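PDB 1M55: Rep protein from Adeno-associated virus - 5, which probably nicks viral DNA at the replication origin through its metal-dependent endonuclease domain, starting a rolling-circle type of replication. Local coordinates for residues A[12-15]-A[16-19]; A[69-72]-A[73-77]; A[179-182]-A[183-186]. All blocks are in the same frame, centred on the assembly; numbering follows the deposited sequence.

Contact 1: residues A[12-15]-A[16-19]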
ATOM      1  N   PRO A  12      -6.802   6.634   6.419  1.00 10.68           N
ATOM      2  CA  PRO A  12      -7.614   7.612   7.149  1.00 11.92           C
ATOM      3  C   PRO A  12      -7.094   9.025   6.863  1.00 12.51           C
ATOM      4  O   PRO A  12      -5.883   9.239   6.824  1.00 12.76           O
ATOM      5  CB  PRO A  12      -7.366   7.238   8.619  1.00 12.01           C
ATOM      6  CG  PRO A  12      -6.725   5.855   8.571  1.00 11.69           C
ATOM      7  CD  PRO A  12      -5.890   5.938   7.339  1.00 10.54           C
ATOM      8  N   PHE A  13      -7.997   9.985   6.687  1.00 12.65           N
ATOM      9  CA  PHE A  13      -7.589  11.364   6.413  1.00 13.41           C
ATOM     10  C   PHE A  13      -8.619  12.416   6.841  1.00 13.08           C
ATOM     11  O   PHE A  13      -8.282  13.585   7.021  1.00 13.41           O
ATOM     12  CB  PHE A  13      -7.281  11.540   4.917  1.00 13.92           C
ATOM     13  CG  PHE A  13      -8.492  11.436   4.027  1.00 14.83           C
ATOM     14  CD1 PHE A  13      -9.279  12.554   3.760  1.00 15.63           C
ATOM     15  CD2 PHE A  13      -8.858  10.216   3.475  1.00 15.70           C
ATOM     16  CE1 PHE A  13     -10.413  12.459   2.959  1.00 16.10           C
ATOM     17  CE2 PHE A  13      -9.989  10.109   2.672  1.00 15.99           C
ATOM     18  CZ  PHE A  13     -10.768  11.233   2.414  1.00 16.30           C
ATOM     19  N   ASP A  14      -9.875  12.003   6.962  1.00 13.14           N
ATOM     20  CA  ASP A  14     -10.969  12.905   7.329  1.00 12.85           C
ATOM     21  C   ASP A  14     -11.034  13.041   8.848  1.00 12.76           C
ATOM     22  O   ASP A  14     -11.330  12.064   9.540  1.00 12.79           O
ATOM     23  CB  ASP A  14     -12.279  12.320   6.790  1.00 14.78           C
ATOM     24  CG  ASP A  14     -13.409  13.323   6.756  1.00 22.07           C
ATOM     25  OD1 ASP A  14     -13.938  13.564   5.655  1.00 28.64           O
ATOM     26  OD2 ASP A  14     -13.796  13.847   7.816  1.00 20.05           O
ATOM     27  N   VAL A  15     -10.805  14.248   9.364  1.00 13.51           N
ATOM     28  CA  VAL A  15     -10.820  14.467  10.811  1.00 15.05           C
ATOM     29  C   VAL A  15     -12.167  14.220  11.484  1.00 16.13           C
ATOM     30  O   VAL A  15     -12.227  14.004  12.693  1.00 17.77           O
ATOM     31  CB  VAL A  15     -10.290  15.873  11.211  1.00 15.65           C
ATOM     32  CG1 VAL A  15      -8.873  16.064  10.695  1.00 15.96           C
ATOM     33  CG2 VAL A  15     -11.212  16.969  10.699  1.00 16.08           C
ATOM     34  N   GLU A  16     -13.250  14.270  10.719  1.00 15.66           N
ATOM     35  CA  GLU A  16     -14.559  14.019  11.304  1.00 15.81           C
ATOM     36  C   GLU A  16     -14.941  12.543  11.197  1.00 16.00           C
ATOM     37  O   GLU A  16     -15.268  11.895  12.194  1.00 17.29           O
ATOM     38  CB  GLU A  16     -15.639  14.869  10.630  1.00 16.17           C
ATOM     39  CG  GLU A  16     -16.995  14.687  11.291  1.00 17.36           C
ATOM     40  CD  GLU A  16     -18.171  15.026  10.402  1.00 21.48           C
ATOM     41  OE1 GLU A  16     -17.981  15.330   9.209  1.00 26.65           O
ATOM     42  OE2 GLU A  16     -19.304  14.967  10.909  1.00 19.24           O
ATOM     43  N   GLU A  17     -14.882  12.024   9.975  1.00 15.24           N
ATOM     44  CA  GLU A  17     -15.243  10.642   9.675  1.00 15.27           C
ATOM     45  C   GLU A  17     -14.217   9.572  10.043  1.00 15.40           C
ATOM     46  O   GLU A  17     -14.586   8.433  10.338  1.00 16.86           O
ATOM     47  CB  GLU A  17     -15.543  10.508   8.181  1.00 17.24           C
ATOM     48  CG  GLU A  17     -16.797  11.215   7.713  1.00 28.04           C
ATOM     49  CD  GLU A  17     -18.059  10.495   8.138  1.00 48.99           C
ATOM     50  OE1 GLU A  17     -18.158   9.270   7.901  1.00 55.80           O
ATOM     51  OE2 GLU A  17     -18.955  11.156   8.706  1.00 60.10           O
ATOM     52  N   HIS A  18     -12.937   9.921   9.998  1.00 12.68           N
ATOM     53  CA  HIS A  18     -11.890   8.941  10.265  1.00 11.37           C
ATOM     54  C   HIS A  18     -11.055   9.155  11.513  1.00 10.52           C
ATOM     55  O   HIS A  18     -10.734   8.195  12.211  1.00 10.25           O
ATOM     56  CB  HIS A  18     -10.906   8.884   9.088  1.00 11.12           C
ATOM     57  CG  HIS A  18     -11.547   8.650   7.755  1.00 10.83           C
ATOM     58  ND1 HIS A  18     -10.986   9.099   6.580  1.00 10.68           N
ATOM     59  CD2 HIS A  18     -12.686   8.008   7.407  1.00 11.10           C
ATOM     60  CE1 HIS A  18     -11.751   8.745   5.563  1.00 10.71           C
ATOM     61  NE2 HIS A  18     -12.789   8.081   6.039  1.00 10.96           N
ATOM     62  N   LEU A  19     -10.691  10.404  11.783  1.00  9.88           N
ATOM     63  CA  LEU A  19      -9.805  10.703  12.902  1.00  9.74           C
ATOM     64  C   LEU A  19     -10.276  11.713  13.945  1.00  9.71           C
ATOM     65  O   LEU A  19      -9.544  12.655  14.274  1.00  9.30           O
ATOM     66  CB  LEU A  19      -8.454  11.152  12.336  1.00  9.75           C
ATOM     67  CG  LEU A  19      -7.745  10.134  11.440  1.00 10.21           C
ATOM     68  CD1 LEU A  19      -6.727  10.833  10.559  1.00 10.99           C
ATOM     69  CD2 LEU A  19      -7.100   9.058  12.301  1.00  9.51           C
TER
HETATM   70  O   HOH W   1     -16.662  14.519   6.560  1.00 31.67           O
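His18 turns the edge of its imidazole to one face of the Phe13 ring, with the two planes at 80° and the centroids 5.0 Å apart. The T-shaped pair is led by His18 CE1, which stands over the phenyl face 3.7 Å from Phe13 CE2. What fixes the rotation of the imidazole is its ND1, the acceptor of two backbone N-H groups at once. The amide of Phe13 arrives close to the ring plane and almost straight, at 171°, whereas the amide of Asp14 reaches the same nitrogen from well out of that plane, which is consistent with an ND1 that carries no proton. Asp14 CB also lies over a face of the imidazole, 3.8 Å from the His18 ring centroid, in a CH-pi contact. With its CG anti to the backbone N (chi1 -164°), the carboxylate of Asp14 swings ahead along the chain. Its OD2 bond to Glu16 N makes an Asx turn in the loop between strand 3-10 and helix 24-32. Glu17 N, 3.0 Å from Asp14 OD2 and above the carboxylate plane, and His18 N, 2.7 Å from Asp14 O, extend it to an Asx motif. Asp14 O also accepts from Leu19 N at 2.9 Å. A water within hydrogen-bonding distance of Asp14 OD1 and Glu16 OE1 bridges the two carboxylates. The buried Pro12 and Leu19 meet through Pro12 CB and Leu19 CG at 4.1 Å, while Pro12 also touches Ile59 of helix 50-71 and Leu19 touches Phe26 of helix 24-32.

Contact 2: residues A[69-72]-A[73-77]. With ZN (zinc ion), chain D.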
ATOM      1  N   LYS A  69      11.542  -5.366  10.873  1.00 14.17           N
ATOM      2  CA  LYS A  69      11.933  -5.734  12.232  1.00 15.57           C
ATOM      3  C   LYS A  69      11.644  -7.221  12.452  1.00 16.25           C
ATOM      4  O   LYS A  69      12.466  -7.948  13.014  1.00 17.18           O
ATOM      5  CB  LYS A  69      11.162  -4.903  13.258  1.00 17.32           C
ATOM      6  CG  LYS A  69      11.495  -5.247  14.704  1.00 21.16           C
ATOM      7  CD  LYS A  69      10.574  -4.540  15.673  1.00 23.73           C
ATOM      8  CE  LYS A  69       9.148  -4.996  15.483  1.00 26.97           C
ATOM      9  NZ  LYS A  69       8.272  -4.520  16.581  1.00 32.36           N
ATOM     10  N   PHE A  70      10.483  -7.667  11.972  1.00 14.84           N
ATOM     11  CA  PHE A  70      10.060  -9.059  12.107  1.00 14.97           C
ATOM     12  C   PHE A  70      10.751 -10.018  11.134  1.00 14.81           C
ATOM     13  O   PHE A  70      11.094 -11.140  11.506  1.00 15.32           O
ATOM     14  CB  PHE A  70       8.542  -9.174  11.934  1.00 15.41           C
ATOM     15  CG  PHE A  70       7.748  -8.408  12.954  1.00 16.30           C
ATOM     16  CD1 PHE A  70       6.824  -7.448  12.553  1.00 16.49           C
ATOM     17  CD2 PHE A  70       7.911  -8.652  14.315  1.00 16.74           C
ATOM     18  CE1 PHE A  70       6.075  -6.742  13.491  1.00 16.41           C
ATOM     19  CE2 PHE A  70       7.163  -7.948  15.261  1.00 17.06           C
ATOM     20  CZ  PHE A  70       6.244  -6.994  14.845  1.00 16.76           C
ATOM     21  N   SER A  71      10.935  -9.590   9.889  1.00 13.63           N
ATOM     22  CA  SER A  71      11.574 -10.430   8.876  1.00 13.76           C
ATOM     23  C   SER A  71      13.095 -10.434   8.993  1.00 14.46           C
ATOM     24  O   SER A  71      13.764 -11.301   8.426  1.00 15.65           O
ATOM     25  CB  SER A  71      11.189  -9.951   7.474  1.00 12.75           C
ATOM     26  OG  SER A  71      11.706  -8.651   7.232  1.00 12.10           O
ATOM     27  N   LYS A  72      13.630  -9.439   9.699  1.00 14.67           N
ATOM     28  CA  LYS A  72      15.071  -9.271   9.887  1.00 15.08           C
ATOM     29  C   LYS A  72      15.830  -9.195   8.557  1.00 15.21           C
ATOM     30  O   LYS A  72      16.895  -9.794   8.393  1.00 15.29           O
ATOM     31  CB  LYS A  72      15.647 -10.353  10.812  1.00 17.50           C
ATOM     32  CG  LYS A  72      15.186 -10.212  12.265  1.00 26.07           C
ATOM     33  CD  LYS A  72      15.844 -11.244  13.171  1.00 32.46           C
ATOM     34  CE  LYS A  72      15.293 -11.186  14.592  1.00 35.37           C
ATOM     35  NZ  LYS A  72      15.528  -9.870  15.237  1.00 39.51           N
ATOM     36  N   GLN A  73      15.253  -8.467   7.606  1.00 14.06           N
ATOM     37  CA  GLN A  73      15.849  -8.256   6.288  1.00 13.07           C
ATOM     38  C   GLN A  73      15.098  -7.121   5.597  1.00 12.41           C
ATOM     39  O   GLN A  73      14.048  -6.686   6.081  1.00 12.60           O
ATOM     40  CB  GLN A  73      15.754  -9.522   5.427  1.00 13.26           C
ATOM     41  CG  GLN A  73      14.333  -9.969   5.120  1.00 16.00           C
ATOM     42  CD  GLN A  73      14.270 -10.902   3.932  1.00 21.55           C
ATOM     43  OE1 GLN A  73      14.425 -10.474   2.788  1.00 22.48           O
ATOM     44  NE2 GLN A  73      14.047 -12.176   4.192  1.00 23.77           N
ATOM     45  N   GLU A  74      15.652  -6.613   4.498  1.00 10.88           N
ATOM     46  CA  GLU A  74      14.982  -5.563   3.741  1.00  9.86           C
ATOM     47  C   GLU A  74      14.036  -6.317   2.806  1.00  9.49           C
ATOM     48  O   GLU A  74      14.371  -6.593   1.657  1.00 10.15           O
ATOM     49  CB  GLU A  74      15.989  -4.746   2.926  1.00  8.93           C
ATOM     50  CG  GLU A  74      15.374  -3.601   2.115  1.00  9.40           C
ATOM     51  CD  GLU A  74      14.981  -2.389   2.955  1.00 12.36           C
ATOM     52  OE1 GLU A  74      15.168  -2.403   4.189  1.00 10.90           O
ATOM     53  OE2 GLU A  74      14.488  -1.404   2.368  1.00  9.97           O
ATOM     54  N   SER A  75      12.874  -6.697   3.326  1.00  9.50           N
ATOM     55  CA  SER A  75      11.890  -7.444   2.556  1.00  9.54           C
ATOM     56  C   SER A  75      11.480  -6.787   1.238  1.00  9.84           C
ATOM     57  O   SER A  75      11.350  -5.557   1.150  1.00  9.84           O
ATOM     58  CB  SER A  75      10.641  -7.691   3.407  1.00 10.79           C
ATOM     59  OG  SER A  75      10.945  -8.435   4.575  1.00 10.77           O
ATOM     60  N   LYS A  76      11.301  -7.618   0.213  1.00  9.14           N
ATOM     61  CA  LYS A  76      10.872  -7.154  -1.100  1.00  9.00           C
ATOM     62  C   LYS A  76       9.393  -6.807  -0.973  1.00  8.99           C
ATOM     63  O   LYS A  76       8.657  -7.459  -0.211  1.00  9.07           O
ATOM     64  CB  LYS A  76      11.060  -8.248  -2.150  1.00 11.99           C
ATOM     65  CG  LYS A  76      12.513  -8.533  -2.500  1.00 15.22           C
ATOM     66  CD  LYS A  76      13.173  -7.316  -3.129  1.00 20.08           C
ATOM     67  CE  LYS A  76      14.598  -7.616  -3.566  1.00 26.40           C
ATOM     68  NZ  LYS A  76      15.193  -6.480  -4.321  1.00 25.09           N
ATOM     69  N   PHE A  77       8.960  -5.797  -1.720  1.00  8.06           N
ATOM     70  CA  PHE A  77       7.574  -5.355  -1.667  1.00  8.06           C
ATOM     71  C   PHE A  77       7.138  -4.668  -2.946  1.00  8.29           C
ATOM     72  O   PHE A  77       7.965  -4.256  -3.766  1.00  8.28           O
ATOM     73  CB  PHE A  77       7.381  -4.347  -0.509  1.00  8.20           C
ATOM     74  CG  PHE A  77       8.127  -3.037  -0.698  1.00  8.47           C
ATOM     75  CD1 PHE A  77       7.571  -1.991  -1.439  1.00  8.93           C
ATOM     76  CD2 PHE A  77       9.398  -2.862  -0.155  1.00  8.83           C
ATOM     77  CE1 PHE A  77       8.272  -0.793  -1.639  1.00  8.65           C
ATOM     78  CE2 PHE A  77      10.108  -1.668  -0.347  1.00  9.07           C
ATOM     79  CZ  PHE A  77       9.543  -0.635  -1.091  1.00  9.09           C
TER
HETATM   80 ZN    ZN D 205      14.206 -10.913   0.558  1.00 27.46          ZN
HETATM   81  O   HOH W   2      14.272 -13.360   6.753  1.00 44.32           O
HETATM   82  O   HOH W   3      13.967 -13.140   1.368  1.00 30.02           O
HETATM   83  O   HOH W   4      14.837  -8.699  -0.037  1.00 22.08           O
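A local contact at the end of a helix joins Ser71, in the last turn of helix 50-71, to Gln73 and Ser75 in the linker that leads into strand 77-83. Lys72, between them, leaves the helical path with positive phi (56°) and turns the chain aside. The two serine hydroxyls then meet, Ser71 OG lying 2.8 Å from Ser75 OG. Ser71 OG also lies near Gln73 O and near Trp67 O one turn back, both weak partners. Gln73 CG passes 3.6 Å from Ser71 OG, and the chain extends beyond it (chi2 161°) to carry the amide to a zinc ion. OE1 of Gln73 binds the zinc at 2.3 Å, alongside two waters and Glu95 OE2. The NE2 of Gln73 donates to one of these metal-bound waters and, at 2.8 Å, to another water that in turn donates to Ser71 O. The second zinc-bound water donates to Glu74 O at 2.7 Å. Metal and water bonds thus hold both ends of the amide, fixing its flip; the zinc, pulling on OE1, would be expected to polarise the amide and make NE2 a stronger donor.

Contact 3: residues A[179-182]-A[183-186]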
ATOM      1  N   LEU A 179       2.591   4.300 -16.885  1.00 14.23           N
ATOM      2  CA  LEU A 179       1.473   3.642 -17.557  1.00 14.63           C
ATOM      3  C   LEU A 179       1.885   2.891 -18.822  1.00 14.97           C
ATOM      4  O   LEU A 179       1.375   1.808 -19.105  1.00 14.69           O
ATOM      5  CB  LEU A 179       0.399   4.678 -17.891  1.00 14.80           C
ATOM      6  CG  LEU A 179      -0.262   5.344 -16.679  1.00 15.42           C
ATOM      7  CD1 LEU A 179      -0.929   6.641 -17.090  1.00 16.78           C
ATOM      8  CD2 LEU A 179      -1.262   4.388 -16.038  1.00 14.35           C
ATOM      9  N   GLU A 180       2.827   3.452 -19.572  1.00 15.90           N
ATOM     10  CA  GLU A 180       3.292   2.817 -20.799  1.00 16.26           C
ATOM     11  C   GLU A 180       3.999   1.499 -20.460  1.00 15.95           C
ATOM     12  O   GLU A 180       3.772   0.472 -21.108  1.00 15.84           O
ATOM     13  CB  GLU A 180       4.226   3.765 -21.551  1.00 18.38           C
ATOM     14  CG  GLU A 180       4.407   3.425 -23.012  1.00 25.92           C
ATOM     15  CD  GLU A 180       3.115   3.495 -23.807  1.00 28.25           C
ATOM     16  OE1 GLU A 180       2.384   4.503 -23.700  1.00 39.33           O
ATOM     17  OE2 GLU A 180       2.837   2.540 -24.554  1.00 24.12           O
ATOM     18  N   GLU A 181       4.825   1.523 -19.416  1.00 15.14           N
ATOM     19  CA  GLU A 181       5.535   0.326 -18.977  1.00 14.70           C
ATOM     20  C   GLU A 181       4.531  -0.704 -18.434  1.00 14.30           C
ATOM     21  O   GLU A 181       4.681  -1.906 -18.666  1.00 14.04           O
ATOM     22  CB  GLU A 181       6.592   0.685 -17.921  1.00 14.29           C
ATOM     23  CG  GLU A 181       7.308  -0.508 -17.280  1.00 14.30           C
ATOM     24  CD  GLU A 181       8.231  -1.275 -18.220  1.00 17.98           C
ATOM     25  OE1 GLU A 181       8.284  -0.964 -19.428  1.00 19.11           O
ATOM     26  OE2 GLU A 181       8.914  -2.201 -17.739  1.00 16.92           O
ATOM     27  N   ARG A 182       3.514  -0.234 -17.712  1.00 12.88           N
ATOM     28  CA  ARG A 182       2.487  -1.130 -17.182  1.00 11.58           C
ATOM     29  C   ARG A 182       1.792  -1.826 -18.349  1.00 12.50           C
ATOM     30  O   ARG A 182       1.582  -3.037 -18.323  1.00 12.52           O
ATOM     31  CB  ARG A 182       1.467  -0.353 -16.349  1.00 12.49           C
ATOM     32  CG  ARG A 182       1.993   0.056 -14.982  1.00 10.71           C
ATOM     33  CD  ARG A 182       1.084   1.048 -14.270  1.00  9.74           C
ATOM     34  NE  ARG A 182       1.548   1.285 -12.904  1.00 10.03           N
ATOM     35  CZ  ARG A 182       0.927   0.846 -11.813  1.00 10.81           C
ATOM     36  NH1 ARG A 182      -0.205   0.154 -11.914  1.00  8.91           N
ATOM     37  NH2 ARG A 182       1.469   1.044 -10.619  1.00  8.36           N
ATOM     38  N   LYS A 183       1.488  -1.053 -19.389  1.00 12.95           N
ATOM     39  CA  LYS A 183       0.844  -1.566 -20.593  1.00 13.78           C
ATOM     40  C   LYS A 183       1.714  -2.667 -21.213  1.00 13.84           C
ATOM     41  O   LYS A 183       1.214  -3.721 -21.606  1.00 13.95           O
ATOM     42  CB  LYS A 183       0.635  -0.409 -21.576  1.00 17.69           C
ATOM     43  CG  LYS A 183      -0.176  -0.727 -22.815  1.00 27.14           C
ATOM     44  CD  LYS A 183      -0.381   0.531 -23.651  1.00 31.84           C
ATOM     45  CE  LYS A 183      -1.114   0.225 -24.948  1.00 42.48           C
ATOM     46  NZ  LYS A 183      -1.283   1.436 -25.802  1.00 44.46           N
ATOM     47  N   ARG A 184       3.027  -2.449 -21.246  1.00 15.19           N
ATOM     48  CA  ARG A 184       3.946  -3.440 -21.803  1.00 16.54           C
ATOM     49  C   ARG A 184       3.925  -4.743 -20.995  1.00 17.27           C
ATOM     50  O   ARG A 184       3.837  -5.840 -21.559  1.00 17.52           O
ATOM     51  CB  ARG A 184       5.379  -2.895 -21.854  1.00 16.78           C
ATOM     52  CG  ARG A 184       6.376  -3.859 -22.495  1.00 17.96           C
ATOM     53  CD  ARG A 184       7.808  -3.337 -22.458  1.00 20.98           C
ATOM     54  NE  ARG A 184       8.413  -3.412 -21.126  1.00 21.84           N
ATOM     55  CZ  ARG A 184       8.934  -4.515 -20.590  1.00 22.00           C
ATOM     56  NH1 ARG A 184       8.930  -5.658 -21.262  1.00 24.07           N
ATOM     57  NH2 ARG A 184       9.478  -4.472 -19.382  1.00 22.92           N
ATOM     58  N   LEU A 185       3.994  -4.619 -19.671  1.00 16.03           N
ATOM     59  CA  LEU A 185       4.002  -5.787 -18.796  1.00 15.42           C
ATOM     60  C   LEU A 185       2.674  -6.533 -18.778  1.00 15.30           C
ATOM     61  O   LEU A 185       2.649  -7.763 -18.678  1.00 15.54           O
ATOM     62  CB  LEU A 185       4.448  -5.394 -17.383  1.00 15.21           C
ATOM     63  CG  LEU A 185       5.916  -4.951 -17.321  1.00 15.39           C
ATOM     64  CD1 LEU A 185       6.300  -4.496 -15.929  1.00 14.43           C
ATOM     65  CD2 LEU A 185       6.798  -6.099 -17.761  1.00 16.36           C
ATOM     66  N   VAL A 186       1.572  -5.798 -18.888  1.00 15.20           N
ATOM     67  CA  VAL A 186       0.248  -6.416 -18.917  1.00 15.99           C
ATOM     68  C   VAL A 186       0.141  -7.241 -20.205  1.00 17.37           C
ATOM     69  O   VAL A 186      -0.285  -8.402 -20.180  1.00 17.83           O
ATOM     70  CB  VAL A 186      -0.870  -5.352 -18.879  1.00 16.01           C
ATOM     71  CG1 VAL A 186      -2.221  -5.986 -19.182  1.00 15.92           C
ATOM     72  CG2 VAL A 186      -0.906  -4.688 -17.508  1.00 16.22           C
TER
HETATM   73  O   HOH W   5       1.545   2.065 -26.832  1.00 52.21           O
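Helix 179-191 carries this contact on its first two turns, where the amides of Lys183, Arg184, Leu185 and Val186 bond to the carbonyls four residues earlier. Beside this backbone, Glu181 and Arg184, three residues apart, lie side by side and form a bidentate salt bridge. Arg184 NE gives a nearly straight bond (174°) to Glu181 OE1 at 3.0 Å, and Arg184 NH2 meets Glu181 OE2 at 2.9 Å. Both oxygens lie near the guanidinium plane, yet the carboxylate is turned 44° against it, so NE comes to OE1 from above the carboxylate plane. The bend of Arg184 at chi3 (74°) brings its side-on edge round to the acid. Glu180 and Lys183 also run alongside one another, but OE2 of Glu180 stays 4.4 Å from Lys183 NZ, and a water joins them by donating to the Glu180 carboxylate and accepting from the Lys183 ammonium. Arg182 points inward instead: its guanidinium bonds the carbonyls of Ala175, Ala176 and Leu155 and the amide oxygen of Gln80. One acid-base pair is thus held directly and the other through water, while the buried arginine charge is shared among several oxygens, which probably eases the cost of burying it.

In the fold
From the N terminus, the chain leaves strand 3-10 and soon folds over itself in contact 1, a turn that closes part of the loop before helix 24-32. That helix and then the long helix 50-71 follow; contact 2 closes the bend at the end of the latter, handing the chain on to strand 77-83 of the antiparallel sheet. Contact 3, within helix 179-191, closes no loop, but its Leu179 and Arg182 rest on strand 162-167. The three are in series, none nested or crossed. Contact 1 lies across the chain's centre from both others; contacts 2 and 3 approach to about 11 Å between nearest atoms. Helix 50-71 connects contacts 1 and 2, since Ile59 on that helix touches Pro12 of contact 1.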